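Local coordinates for protein putative peptidyl-arginine deiminase (Chlorobium tepidum, PDB 1XKN) that probably acts as a protein-arginine or agmatine deiminase, a hydrolase of the guanidino-group-modifying enzyme superfamily, at residues A[268-273]-A[310-315]; A[221-226]-A[285-290]; A[300-305]-A[324-329]; A[231-236]-A[244-249]; A[208-213]-A[279-284]. All blocks are in the same frame, centred on the assembly; numbering follows the deposited sequence.

The five interactions trace how one sheet of an alpha/beta protein is tied to its surroundings. Strands 222-226, 229-233 and 265-269 are neighbours in one mixed sheet, so interactions 2, 4 and 1 start from adjacent strands. Interactions 1 and 2 are closest, with centres about 9 Å apart; both have centres about 13 Å from that of interaction 4. Interaction 3 ties the two strands joined by the helix of interaction 1, and its Arg305 reaches Met271 O of interaction 1. Interaction 5 involves 279-284, directly before the loop of interaction 2. The sodium ion is held by Asn117, Trp118 and Asn134, none of them in these segments.

Interaction 1 (A[268-273]-A[310-315]); sequences KLPMPE and IDILQQ
Ile312 and Leu269 bury the most surface here, about 60 Å² each, and they do so by sliding past one another in opposite directions. Leu269, near the end of strand 265-269, sends its CD2 branch against the beta-branched side of Ile312, with Leu269 CD2 lying 3.6 Å from Ile312 CG2. Its CB points neither at the helix nor away from it; the first torsion, -95° and well off a staggered value, goes with a branch end that does turn to the helix. Ile312 works with both of its branches. While CG2 rests on Leu269, CG1 stands anti to the carbonyl carbon (chi1 -69°) and carries CD1 out to the strand backbone. There Ile312 CD1 comes within 3.5 Å of Lys268 O, and the same methyl also touches the proline ring, 3.7 Å from Pro270 CD. Leu313, one residue further along the helix, adds the third apolar partner: it crosses Leu269 at about a right angle, and Leu313 CD2 stands 4.2 Å from Leu269 CD1. Thus the two methyls of one leucine serve two successive helix residues. No hydrogen bond crosses the contact; the polar end of Lys268 turns instead to Tyr250, and the backbone of Leu269 is bonded to that of Ile232, in the adjoining strand 229-233, and of Val234 just beyond it. The contact exemplifies the packing of alpha/beta proteins, in which helix 305-316, the connection between the parallel strands 295-300 and 321-326, also lays a face of branched aliphatic residues on strand 265-269, an outermost strand of another sheet.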
# COMPACT_ATOMS: atom_id res chain seq x y z
N LYS A 268 13.69 -1.05 14.10
CA LYS A 268 13.71 -2.42 13.58
C LYS A 268 12.40 -3.14 13.83
O LYS A 268 11.78 -3.00 14.89
CB LYS A 268 14.84 -3.23 14.23
CG LYS A 268 16.24 -2.76 13.91
CD LYS A 268 17.27 -3.76 14.43
CE LYS A 268 18.69 -3.30 14.16
NZ LYS A 268 19.03 -2.08 14.94
N LEU A 269 11.97 -3.91 12.83
CA LEU A 269 10.76 -4.71 12.92
C LEU A 269 11.18 -6.14 12.65
O LEU A 269 12.10 -6.39 11.88
CB LEU A 269 9.73 -4.28 11.87
CG LEU A 269 8.67 -3.26 12.31
CD1 LEU A 269 7.83 -2.84 11.12
CD2 LEU A 269 7.79 -3.87 13.39
N PRO A 270 10.52 -7.11 13.31
CA PRO A 270 10.91 -8.49 13.05
C PRO A 270 10.33 -8.93 11.71
O PRO A 270 9.53 -8.21 11.11
CB PRO A 270 10.29 -9.25 14.23
CG PRO A 270 9.06 -8.45 14.51
CD PRO A 270 9.53 -7.02 14.39
N MSE A 271 10.77 -10.09 11.23
CA MSE A 271 10.23 -10.66 10.00
C MSE A 271 9.42 -11.83 10.50
O MSE A 271 9.74 -12.42 11.53
CB MSE A 271 11.35 -11.19 9.10
CG MSE A 271 11.96 -10.16 8.15
SE MSE A 271 10.74 -9.53 6.79
CE MSE A 271 10.72 -11.15 5.71
N PRO A 272 8.33 -12.18 9.81
CA PRO A 272 7.52 -13.32 10.25
C PRO A 272 8.36 -14.59 10.12
O PRO A 272 9.31 -14.62 9.34
CB PRO A 272 6.36 -13.32 9.27
CG PRO A 272 6.23 -11.88 8.89
CD PRO A 272 7.66 -11.44 8.72
N GLU A 273 8.02 -15.62 10.89
CA GLU A 273 8.75 -16.87 10.74
C GLU A 273 8.39 -17.32 9.33
O GLU A 273 7.30 -17.01 8.85
CB GLU A 273 8.28 -17.91 11.76
CG GLU A 273 8.90 -17.71 13.13
CD GLU A 273 8.33 -18.65 14.18
OE1 GLU A 273 7.60 -19.59 13.81
OE2 GLU A 273 8.63 -18.44 15.37
N ILE A 310 3.38 -6.20 16.40
CA ILE A 310 2.26 -5.36 16.82
C ILE A 310 2.69 -4.38 17.91
O ILE A 310 2.36 -3.19 17.85
CB ILE A 310 1.08 -6.22 17.33
CG1 ILE A 310 0.46 -6.96 16.14
CG2 ILE A 310 0.04 -5.35 18.02
CD1 ILE A 310 -0.61 -7.95 16.52
N ASP A 311 3.43 -4.85 18.91
CA ASP A 311 3.88 -3.98 19.99
C ASP A 311 4.78 -2.86 19.48
O ASP A 311 4.67 -1.72 19.92
CB ASP A 311 4.60 -4.78 21.08
CG ASP A 311 3.66 -5.69 21.86
OD1 ASP A 311 2.44 -5.61 21.64
OD2 ASP A 311 4.15 -6.48 22.70
N ILE A 312 5.68 -3.20 18.56
CA ILE A 312 6.58 -2.20 18.01
C ILE A 312 5.79 -1.15 17.24
O ILE A 312 6.02 0.05 17.40
CB ILE A 312 7.63 -2.85 17.09
CG1 ILE A 312 8.59 -3.70 17.94
CG2 ILE A 312 8.41 -1.79 16.32
CD1 ILE A 312 9.56 -4.54 17.15
N LEU A 313 4.84 -1.59 16.42
CA LEU A 313 4.03 -0.65 15.66
C LEU A 313 3.12 0.16 16.59
O LEU A 313 2.80 1.32 16.29
CB LEU A 313 3.22 -1.38 14.59
CG LEU A 313 4.11 -1.87 13.43
CD1 LEU A 313 3.34 -2.80 12.50
CD2 LEU A 313 4.64 -0.66 12.67
N GLN A 314 2.72 -0.43 17.71
CA GLN A 314 1.87 0.30 18.65
C GLN A 314 2.69 1.44 19.25
O GLN A 314 2.15 2.51 19.58
CB GLN A 314 1.37 -0.64 19.76
CG GLN A 314 0.46 0.05 20.76
CD GLN A 314 -0.80 0.60 20.12
OE1 GLN A 314 -1.79 -0.12 19.93
NE2 GLN A 314 -0.77 1.88 19.78
N GLN A 315 3.99 1.22 19.40
CA GLN A 315 4.90 2.24 19.93
C GLN A 315 5.03 3.37 18.91
O GLN A 315 5.10 4.55 19.28
CB GLN A 315 6.27 1.62 20.22
CG GLN A 315 6.26 0.64 21.38
CD GLN A 315 7.42 -0.35 21.33
OE1 GLN A 315 8.42 -0.12 20.65
NE2 GLN A 315 7.29 -1.46 22.06

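Interaction 2 (A[221-226]-A[285-290])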
# COMPACT_ATOMS: atom_id res chain seq x y z
N MSE A 221 9.10 -4.27 3.11
CA MSE A 221 10.36 -4.15 3.84
C MSE A 221 10.58 -2.91 4.72
O MSE A 221 10.93 -3.03 5.89
CB MSE A 221 11.49 -4.24 2.81
CG MSE A 221 12.90 -4.14 3.33
SE MSE A 221 14.13 -4.55 1.90
CE MSE A 221 13.69 -3.10 0.71
N ALA A 222 10.38 -1.72 4.15
CA ALA A 222 10.60 -0.48 4.88
C ALA A 222 9.46 0.50 4.68
O ALA A 222 8.90 0.61 3.58
CB ALA A 222 11.92 0.15 4.43
N ARG A 223 9.11 1.22 5.75
CA ARG A 223 8.00 2.18 5.71
C ARG A 223 8.23 3.39 6.61
O ARG A 223 8.77 3.28 7.71
CB ARG A 223 6.72 1.48 6.20
CG ARG A 223 6.31 0.22 5.45
CD ARG A 223 5.64 0.57 4.13
NE ARG A 223 4.53 1.50 4.32
CZ ARG A 223 3.35 1.16 4.84
NH1 ARG A 223 2.41 2.08 4.99
NH2 ARG A 223 3.11 -0.10 5.19
N PHE A 224 7.81 4.57 6.15
CA PHE A 224 7.91 5.76 6.98
C PHE A 224 6.78 5.63 8.01
O PHE A 224 5.69 5.19 7.66
CB PHE A 224 7.69 7.03 6.16
CG PHE A 224 8.94 7.60 5.56
CD1 PHE A 224 9.93 8.15 6.37
CD2 PHE A 224 9.15 7.55 4.18
CE1 PHE A 224 11.11 8.65 5.82
CE2 PHE A 224 10.32 8.05 3.63
CZ PHE A 224 11.30 8.60 4.45
N VAL A 225 7.05 5.99 9.26
CA VAL A 225 6.02 5.94 10.30
C VAL A 225 5.73 7.37 10.76
O VAL A 225 4.69 7.65 11.35
CB VAL A 225 6.42 5.07 11.52
CG1 VAL A 225 6.37 3.59 11.13
CG2 VAL A 225 7.80 5.45 12.01
N ASN A 226 6.69 8.25 10.51
CA ASN A 226 6.56 9.68 10.80
C ASN A 226 7.58 10.41 9.94
O ASN A 226 8.36 9.79 9.21
CB ASN A 226 6.73 10.01 12.30
CG ASN A 226 8.11 9.71 12.84
OD1 ASN A 226 9.11 10.22 12.35
ND2 ASN A 226 8.16 8.87 13.88
N SER A 285 5.35 -10.45 5.45
CA SER A 285 6.08 -9.37 6.09
C SER A 285 5.19 -8.43 6.89
O SER A 285 4.14 -8.00 6.41
CB SER A 285 6.85 -8.56 5.05
OG SER A 285 7.49 -7.45 5.66
N TYR A 286 5.62 -8.10 8.10
CA TYR A 286 4.86 -7.20 8.95
C TYR A 286 4.93 -5.77 8.44
O TYR A 286 4.14 -4.93 8.86
CB TYR A 286 5.38 -7.25 10.39
CG TYR A 286 5.30 -8.62 11.02
CD1 TYR A 286 4.08 -9.28 11.15
CD2 TYR A 286 6.44 -9.25 11.49
CE1 TYR A 286 4.00 -10.54 11.73
CE2 TYR A 286 6.38 -10.51 12.08
CZ TYR A 286 5.16 -11.15 12.19
OH TYR A 286 5.10 -12.40 12.76
N ALA A 287 5.86 -5.48 7.54
CA ALA A 287 5.97 -4.13 6.99
C ALA A 287 4.79 -3.83 6.08
O ALA A 287 4.55 -2.67 5.75
CB ALA A 287 7.28 -3.98 6.22
N ASN A 288 4.07 -4.86 5.67
CA ASN A 288 2.93 -4.67 4.79
C ASN A 288 1.66 -4.35 5.59
O ASN A 288 0.60 -4.93 5.36
CB ASN A 288 2.72 -5.93 3.92
CG ASN A 288 2.11 -5.60 2.57
OD1 ASN A 288 2.72 -4.93 1.73
ND2 ASN A 288 0.89 -6.07 2.35
N PHE A 289 1.80 -3.43 6.53
CA PHE A 289 0.70 -2.99 7.38
C PHE A 289 0.04 -1.77 6.73
O PHE A 289 0.59 -1.16 5.82
CB PHE A 289 1.21 -2.62 8.78
CG PHE A 289 2.21 -1.48 8.80
CD1 PHE A 289 1.79 -0.15 8.73
CD2 PHE A 289 3.58 -1.74 8.87
CE1 PHE A 289 2.71 0.90 8.74
CE2 PHE A 289 4.51 -0.70 8.88
CZ PHE A 289 4.08 0.62 8.82
N TYR A 290 -1.15 -1.41 7.21
CA TYR A 290 -1.85 -0.25 6.68
C TYR A 290 -2.22 0.70 7.81
O TYR A 290 -2.76 0.27 8.84
CB TYR A 290 -3.12 -0.67 5.93
CG TYR A 290 -3.94 0.50 5.44
CD1 TYR A 290 -3.43 1.40 4.50
CD2 TYR A 290 -5.23 0.72 5.92
CE1 TYR A 290 -4.18 2.48 4.04
CE2 TYR A 290 -6.00 1.80 5.47
CZ TYR A 290 -5.46 2.67 4.53
OH TYR A 290 -6.22 3.73 4.08
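A cation-pi stack between Arg223 and Phe289 joins strand 222-226, an outermost strand of its three-stranded sheet, to the buried loop that leads into strand 290-291. The guanidinium lies nearly flat on the ring, the planes 25° apart, with Arg223 CZ 4.3 Å from the ring centroid. Its NH2 stands over the middle of the face, while the aliphatic root of the same side chain also takes part: Arg223 CB is 3.8 Å from Phe289 CZ. Bends at chi2 and chi3 fold the arginine back over the ring. Phe289 meets it by holding CG between the backbone N and the carbonyl carbon (chi1 61°), the crowded position, which turns the ring toward the strand. Stacking alone would leave the guanidinium able to rotate in its plane; hydrogen bonds fix it. NH2 donates to two carbonyls of the loop, and NE and NH1 form salt bridges with Asp161 and Glu11, so that all three nitrogens are engaged and the buried positive charge is matched by two carboxylates. The loop itself is shaped by a type I turn from Ser285 to Asn288 and an ST turn in which Ser285 OG accepts from Ala287 N, while that hydroxyl is also bonded to Asp220 O. Ala287 sets its methyl close to the strand backbone, with CB 3.6 Å from Met221 N. The straighter of the two arginine bonds runs from Arg223 NH2 to Phe289 O, 2.8 Å long at 161°; the other, from Arg223 NH2 to Ala287 O, is 3.0 Å and arrives nearly along the C=O axis.

Interaction 3 (A[300-305]-A[324-329])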
# COMPACT_ATOMS: atom_id res chain seq x y z
N THR A 300 -0.69 -10.83 10.23
CA THR A 300 -0.04 -11.76 11.14
C THR A 300 0.04 -13.14 10.50
O THR A 300 -0.76 -13.49 9.63
CB THR A 300 -0.77 -11.85 12.51
OG1 THR A 300 -2.14 -12.20 12.32
CG2 THR A 300 -0.67 -10.51 13.23
N TYR A 301 1.03 -13.92 10.94
CA TYR A 301 1.26 -15.23 10.36
C TYR A 301 1.40 -16.39 11.34
O TYR A 301 2.31 -17.22 11.21
CB TYR A 301 2.49 -15.14 9.46
CG TYR A 301 2.25 -14.19 8.31
CD1 TYR A 301 1.50 -14.60 7.21
CD2 TYR A 301 2.68 -12.87 8.37
CE1 TYR A 301 1.17 -13.72 6.20
CE2 TYR A 301 2.35 -11.96 7.35
CZ TYR A 301 1.60 -12.40 6.27
OH TYR A 301 1.24 -11.54 5.27
N ARG A 302 0.50 -16.44 12.30
CA ARG A 302 0.46 -17.51 13.30
C ARG A 302 1.81 -17.91 13.88
O ARG A 302 2.20 -19.07 13.82
CB ARG A 302 -0.22 -18.74 12.69
CG ARG A 302 -1.62 -18.45 12.15
CD ARG A 302 -2.23 -19.64 11.43
NE ARG A 302 -3.48 -19.24 10.76
CZ ARG A 302 -4.17 -20.01 9.93
NH1 ARG A 302 -3.75 -21.24 9.64
NH2 ARG A 302 -5.28 -19.55 9.36
N CYS A 303 2.52 -16.95 14.46
CA CYS A 303 3.81 -17.25 15.07
C CYS A 303 4.06 -16.26 16.21
O CYS A 303 3.40 -15.23 16.30
CB CYS A 303 4.94 -17.18 14.04
SG CYS A 303 5.38 -15.52 13.48
N PRO A 304 5.02 -16.57 17.09
CA PRO A 304 5.32 -15.68 18.22
C PRO A 304 5.84 -14.30 17.87
O PRO A 304 5.90 -13.41 18.73
CB PRO A 304 6.32 -16.50 19.05
CG PRO A 304 7.01 -17.33 18.02
CD PRO A 304 5.87 -17.77 17.13
N ARG A 305 6.24 -14.09 16.62
CA ARG A 305 6.73 -12.78 16.23
C ARG A 305 5.59 -11.81 15.93
O ARG A 305 5.82 -10.61 15.83
CB ARG A 305 7.66 -12.90 15.01
CG ARG A 305 8.88 -13.76 15.28
CD ARG A 305 9.83 -13.74 14.11
NE ARG A 305 10.99 -14.61 14.34
CZ ARG A 305 11.98 -14.76 13.48
NH1 ARG A 305 11.97 -14.09 12.33
NH2 ARG A 305 12.99 -15.57 13.76
N GLY A 324 -4.12 -6.90 14.66
CA GLY A 324 -3.61 -7.90 13.74
C GLY A 324 -4.72 -8.57 12.97
O GLY A 324 -5.85 -8.71 13.45
N ILE A 325 -4.42 -8.97 11.74
CA ILE A 325 -5.37 -9.68 10.89
C ILE A 325 -4.58 -10.85 10.31
O ILE A 325 -3.56 -10.65 9.65
CB ILE A 325 -5.89 -8.77 9.74
CG1 ILE A 325 -6.75 -7.65 10.33
CG2 ILE A 325 -6.71 -9.60 8.75
CD1 ILE A 325 -7.33 -6.69 9.30
N ASP A 326 -5.04 -12.06 10.58
CA ASP A 326 -4.36 -13.25 10.08
C ASP A 326 -4.36 -13.29 8.57
O ASP A 326 -5.42 -13.35 7.93
CB ASP A 326 -5.03 -14.52 10.64
CG ASP A 326 -4.39 -15.79 10.12
OD1 ASP A 326 -3.16 -15.81 9.91
OD2 ASP A 326 -5.13 -16.79 9.92
N CYS A 327 -3.16 -13.25 7.99
CA CYS A 327 -3.01 -13.26 6.55
C CYS A 327 -2.35 -14.53 6.04
O CYS A 327 -1.78 -14.56 4.95
CB CYS A 327 -2.21 -12.03 6.11
SG CYS A 327 -3.12 -10.47 6.28
N SER A 328 -2.44 -15.59 6.83
CA SER A 328 -1.86 -16.88 6.46
C SER A 328 -2.36 -17.35 5.10
O SER A 328 -1.61 -17.97 4.34
CB SER A 328 -2.19 -17.93 7.53
OG SER A 328 -1.60 -17.59 8.77
N ASP A 329 -3.62 -17.08 4.80
CA ASP A 329 -4.18 -17.48 3.52
C ASP A 329 -4.09 -16.36 2.49
O ASP A 329 -3.87 -16.60 1.31
CB ASP A 329 -5.63 -17.93 3.66
CG ASP A 329 -5.77 -19.20 4.46
OD1 ASP A 329 -5.12 -20.21 4.10
OD2 ASP A 329 -6.53 -19.20 5.45
O HOH W 1 -1.99 -14.89 12.37
O HOH W 2 -6.86 -20.88 7.43
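Arg302 reaches across Asp326 obliquely, its guanidinium plane turned 42° from the carboxylate. The arginine is extended from CG to NE and grips side-on in a salt bridge, yet both nitrogens converge on one oxygen: Arg302 NH2 reaches Asp326 OD2 at 2.8 Å by the syn lone pair, whereas Arg302 NE, 3.1 Å from Asp326 OD2, comes from above the carboxylate plane. Ser328 CB covers one guanidinium face. The other aspartate oxygen serves its own segment, accepting from Ser328 N in an Asx turn and from the Ser328 hydroxyl, with Ser328 OG 2.6 Å from Asp326 OD1. The backbones beside them form a parallel bridge between Thr300 and Asp326, in which Thr300 N donates to Ile325 O and Cys327 N to Thr300 O, the latter bond nearly straight at 169°. The Tyr301 side chain touches Cys327, with Tyr301 OH 3.6 Å from Cys327 CB. One water joins Thr300 OG1, Arg302 N and Asp326 OD1, and a second links Arg302 NH2 to Asp329 OD2. With both its oxygens accepting from several donors, the Asp326 carboxylate is probably stabilised in its charged form and holds the loop after strand 295-300 to the end of strand 321-326.

Interaction 4 (A[231-236]-A[244-249])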
# COMPACT_ATOMS: atom_id res chain seq x y z
N VAL A 231 10.63 2.42 9.62
CA VAL A 231 10.63 1.11 10.25
C VAL A 231 11.08 0.16 9.15
O VAL A 231 10.65 0.27 8.00
CB VAL A 231 9.22 0.69 10.77
CG1 VAL A 231 8.85 1.53 11.98
CG2 VAL A 231 8.17 0.83 9.67
N ILE A 232 11.98 -0.75 9.50
CA ILE A 232 12.46 -1.71 8.51
C ILE A 232 12.54 -3.10 9.11
O ILE A 232 13.00 -3.29 10.23
CB ILE A 232 13.84 -1.29 7.94
CG1 ILE A 232 14.29 -2.33 6.91
CG2 ILE A 232 14.86 -1.13 9.06
CD1 ILE A 232 15.54 -1.95 6.13
N ALA A 233 12.08 -4.07 8.33
CA ALA A 233 12.11 -5.46 8.76
C ALA A 233 13.55 -5.93 8.79
O ALA A 233 14.32 -5.66 7.86
CB ALA A 233 11.30 -6.32 7.81
N VAL A 234 13.91 -6.63 9.86
CA VAL A 234 15.26 -7.14 9.98
C VAL A 234 15.22 -8.60 10.42
O VAL A 234 14.58 -8.94 11.41
CB VAL A 234 16.08 -6.31 11.00
CG1 VAL A 234 16.43 -4.96 10.38
CG2 VAL A 234 15.29 -6.11 12.27
N GLU A 235 15.86 -9.46 9.64
CA GLU A 235 15.91 -10.88 9.95
C GLU A 235 17.13 -11.15 10.82
O GLU A 235 18.22 -10.64 10.54
CB GLU A 235 16.00 -11.69 8.65
CG GLU A 235 16.16 -13.20 8.84
CD GLU A 235 15.07 -13.80 9.69
OE1 GLU A 235 13.88 -13.56 9.40
OE2 GLU A 235 15.39 -14.53 10.65
N GLU A 236 16.96 -11.92 11.88
CA GLU A 236 18.08 -12.20 12.77
C GLU A 236 18.70 -13.58 12.56
O GLU A 236 19.73 -13.89 13.15
CB GLU A 236 17.65 -12.04 14.23
CG GLU A 236 16.46 -12.89 14.64
CD GLU A 236 16.00 -12.58 16.06
OE1 GLU A 236 15.65 -11.41 16.33
OE2 GLU A 236 15.99 -13.50 16.90
N LYS A 244 20.74 -11.37 4.47
CA LYS A 244 21.62 -10.46 3.74
C LYS A 244 20.93 -9.21 3.18
O LYS A 244 21.34 -8.09 3.47
CB LYS A 244 22.33 -11.23 2.62
CG LYS A 244 23.26 -10.39 1.76
CD LYS A 244 24.03 -11.28 0.80
CE LYS A 244 24.91 -10.47 -0.14
NZ LYS A 244 24.11 -9.62 -1.06
N PRO A 245 19.86 -9.39 2.38
CA PRO A 245 19.14 -8.26 1.80
C PRO A 245 18.66 -7.24 2.83
O PRO A 245 18.81 -6.03 2.63
CB PRO A 245 17.97 -8.92 1.07
CG PRO A 245 18.51 -10.27 0.72
CD PRO A 245 19.23 -10.66 1.97
N LEU A 246 18.08 -7.72 3.92
CA LEU A 246 17.58 -6.82 4.95
C LEU A 246 18.73 -6.13 5.69
O LEU A 246 18.60 -4.98 6.09
CB LEU A 246 16.68 -7.58 5.92
CG LEU A 246 15.38 -8.11 5.29
CD1 LEU A 246 14.63 -8.95 6.30
CD2 LEU A 246 14.53 -6.94 4.82
N ARG A 247 19.84 -6.84 5.87
CA ARG A 247 20.99 -6.27 6.55
C ARG A 247 21.58 -5.12 5.75
O ARG A 247 21.90 -4.06 6.29
CB ARG A 247 22.06 -7.34 6.78
CG ARG A 247 21.83 -8.17 8.03
CD ARG A 247 22.12 -7.33 9.26
NE ARG A 247 23.50 -6.85 9.24
CZ ARG A 247 23.94 -5.80 9.92
NH1 ARG A 247 23.10 -5.10 10.68
NH2 ARG A 247 25.21 -5.44 9.84
N GLU A 248 21.72 -5.34 4.44
CA GLU A 248 22.28 -4.32 3.56
C GLU A 248 21.41 -3.07 3.57
O GLU A 248 21.91 -1.95 3.60
CB GLU A 248 22.40 -4.86 2.14
CG GLU A 248 23.25 -6.12 2.03
CD GLU A 248 23.31 -6.67 0.61
OE1 GLU A 248 22.24 -6.76 -0.03
OE2 GLU A 248 24.41 -7.02 0.16
N ASN A 249 20.09 -3.26 3.54
CA ASN A 249 19.19 -2.12 3.54
C ASN A 249 19.13 -1.41 4.88
O ASN A 249 18.95 -0.19 4.93
CB ASN A 249 17.80 -2.54 3.08
CG ASN A 249 17.75 -2.78 1.59
OD1 ASN A 249 18.25 -1.97 0.81
ND2 ASN A 249 17.16 -3.89 1.17
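The amide of Asn249 and the peptide carbonyl of Ala233 are the flat groups at this contact, and they play unlike parts. Asn249 meets the strand by its aliphatic root: Ile232 CD1 lies 3.8 Å from Asn249 CB, the two side chains crossing at about a right angle. The amide beyond it looks to other chain segments, with OD1 accepting from Gly206 N and ND2 bonded weakly to Asp207 O. Ala233 O, by contrast, is buried under a leucine. Leu246 CD2 comes to 3.3 Å from Ala233 O, and this carbonyl oxygen has no hydrogen-bonding partner in the model, a cost that an apolar lid does not repay. Leu246 carries the contact, with 90 Å² buried. With CG anti to its carbonyl carbon (chi1 -65°), it leans onto the backbone from Ala233 to Glu235. Its second branch touches the chain further on, Leu246 CD1 being 3.6 Å from Glu235 N and 3.9 Å from Glu235 CB. Glu235 then bends at chi2 and leads its carboxylate away, where OE2 accepts from Asp237 N. Ile232 reaches the helix because CG1 is anti to the backbone N, pointing CD1 at the last turn of the segment. No hydrogen bond crosses. Segment 244-249 of the helix runs nearly antiparallel to strand segment 231-233, at 156°, their axes approaching to 9.0 Å, as suits the return limb of a beta-alpha-beta unit: strand 229-233, helix 243-253, then strand 265-269 beside the first strand, with strand 222-226 on the other side of strand 229-233.

Interaction 5 (A[208-213]-A[279-284])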
# COMPACT_ATOMS: atom_id res chain seq x y z
N GLY A 208 14.63 -6.66 -2.37
CA GLY A 208 13.49 -6.92 -1.50
C GLY A 208 13.60 -8.27 -0.82
O GLY A 208 14.71 -8.81 -0.69
N ILE A 209 12.47 -8.83 -0.39
CA ILE A 209 12.46 -10.12 0.30
C ILE A 209 12.17 -11.31 -0.61
O ILE A 209 11.80 -11.15 -1.77
CB ILE A 209 11.43 -10.13 1.45
CG1 ILE A 209 10.01 -10.01 0.90
CG2 ILE A 209 11.73 -8.99 2.42
CD1 ILE A 209 8.92 -10.09 1.96
N ALA A 210 12.33 -12.51 -0.06
CA ALA A 210 12.12 -13.74 -0.79
C ALA A 210 10.65 -14.05 -1.08
O ALA A 210 9.76 -13.68 -0.31
CB ALA A 210 12.75 -14.91 -0.04
N GLY A 211 10.42 -14.74 -2.20
CA GLY A 211 9.08 -15.14 -2.59
C GLY A 211 8.23 -14.00 -3.13
O GLY A 211 7.05 -14.19 -3.43
N ASP A 212 8.84 -12.83 -3.27
CA ASP A 212 8.16 -11.63 -3.75
C ASP A 212 8.08 -11.56 -5.28
O ASP A 212 9.11 -11.57 -5.96
CB ASP A 212 8.89 -10.42 -3.17
CG ASP A 212 8.35 -9.11 -3.67
OD1 ASP A 212 7.13 -9.02 -3.91
OD2 ASP A 212 9.15 -8.16 -3.78
N ASP A 213 6.86 -11.50 -5.80
CA ASP A 213 6.63 -11.43 -7.24
C ASP A 213 6.56 -10.00 -7.78
O ASP A 213 6.33 -9.80 -8.98
CB ASP A 213 5.32 -12.15 -7.60
CG ASP A 213 5.56 -13.47 -8.32
OD1 ASP A 213 4.57 -14.09 -8.76
OD2 ASP A 213 6.73 -13.90 -8.44
N GLY A 279 5.08 -25.80 -1.21
CA GLY A 279 6.53 -25.88 -1.23
C GLY A 279 7.22 -24.60 -1.70
O GLY A 279 8.40 -24.62 -2.03
N GLU A 280 6.48 -23.50 -1.72
CA GLU A 280 7.03 -22.22 -2.16
C GLU A 280 7.06 -21.20 -1.03
O GLU A 280 6.11 -21.08 -0.26
CB GLU A 280 6.21 -21.66 -3.32
CG GLU A 280 5.91 -22.66 -4.43
CD GLU A 280 5.18 -22.04 -5.61
OE1 GLU A 280 4.46 -21.04 -5.42
OE2 GLU A 280 5.31 -22.58 -6.73
N ARG A 281 8.16 -20.46 -0.95
CA ARG A 281 8.32 -19.42 0.06
C ARG A 281 7.39 -18.26 -0.31
O ARG A 281 7.36 -17.83 -1.46
CB ARG A 281 9.78 -18.94 0.09
CG ARG A 281 10.11 -17.91 1.16
CD ARG A 281 9.97 -18.49 2.56
NE ARG A 281 10.40 -17.58 3.62
CZ ARG A 281 11.66 -17.39 3.99
NH1 ARG A 281 12.64 -18.04 3.39
NH2 ARG A 281 11.94 -16.55 4.98
N LEU A 282 6.62 -17.78 0.67
CA LEU A 282 5.69 -16.68 0.46
C LEU A 282 6.29 -15.40 1.07
O LEU A 282 6.99 -15.46 2.07
CB LEU A 282 4.34 -17.00 1.10
CG LEU A 282 3.73 -18.35 0.69
CD1 LEU A 282 2.32 -18.47 1.26
CD2 LEU A 282 3.71 -18.46 -0.83
N PRO A 283 6.01 -14.24 0.46
CA PRO A 283 6.53 -12.94 0.92
C PRO A 283 5.84 -12.33 2.14
O PRO A 283 5.43 -11.17 2.12
CB PRO A 283 6.39 -12.07 -0.32
CG PRO A 283 5.11 -12.57 -0.92
CD PRO A 283 5.21 -14.08 -0.77
N ALA A 284 5.73 -13.12 3.21
CA ALA A 284 5.11 -12.65 4.44
C ALA A 284 5.97 -11.58 5.10
O ALA A 284 7.17 -11.77 5.30
CB ALA A 284 4.92 -13.83 5.40
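Two C-H...O contacts, and no hydrogen bond, link Gly211 to Arg281 and Pro283 to Ala210. Gly211 CA approaches Arg281 O at 3.4 Å, and in return Pro283 CA lies 3.5 Å from Ala210 O. The first depends on glycine: Gly211 is the third residue of a type II turn from Ile209 to Asp212, takes the positive phi (74°) that such a turn calls for, and has no side chain to keep the carbonyl away. Pro283, which buries the most surface, fits into the curve of that turn. Its ring meets the turn carbonyl, with Pro283 CD 3.2 Å from Gly211 O, while Ile209 reaches the ring from another side, its CD1 3.9 Å from Pro283 CB. Asp212 adds its CB, 4.1 Å from Pro283 CB, and turns its carboxylate on to Thr214 and Gly216. Ala210 CB touches the aliphatic part of Arg281, whose guanidinium goes on to form salt bridges with Asp240 and Glu241. What results is the docking of a type II turn against an inverse gamma turn centred on Pro283, where the chain leaves the two-stranded hairpin 276-281.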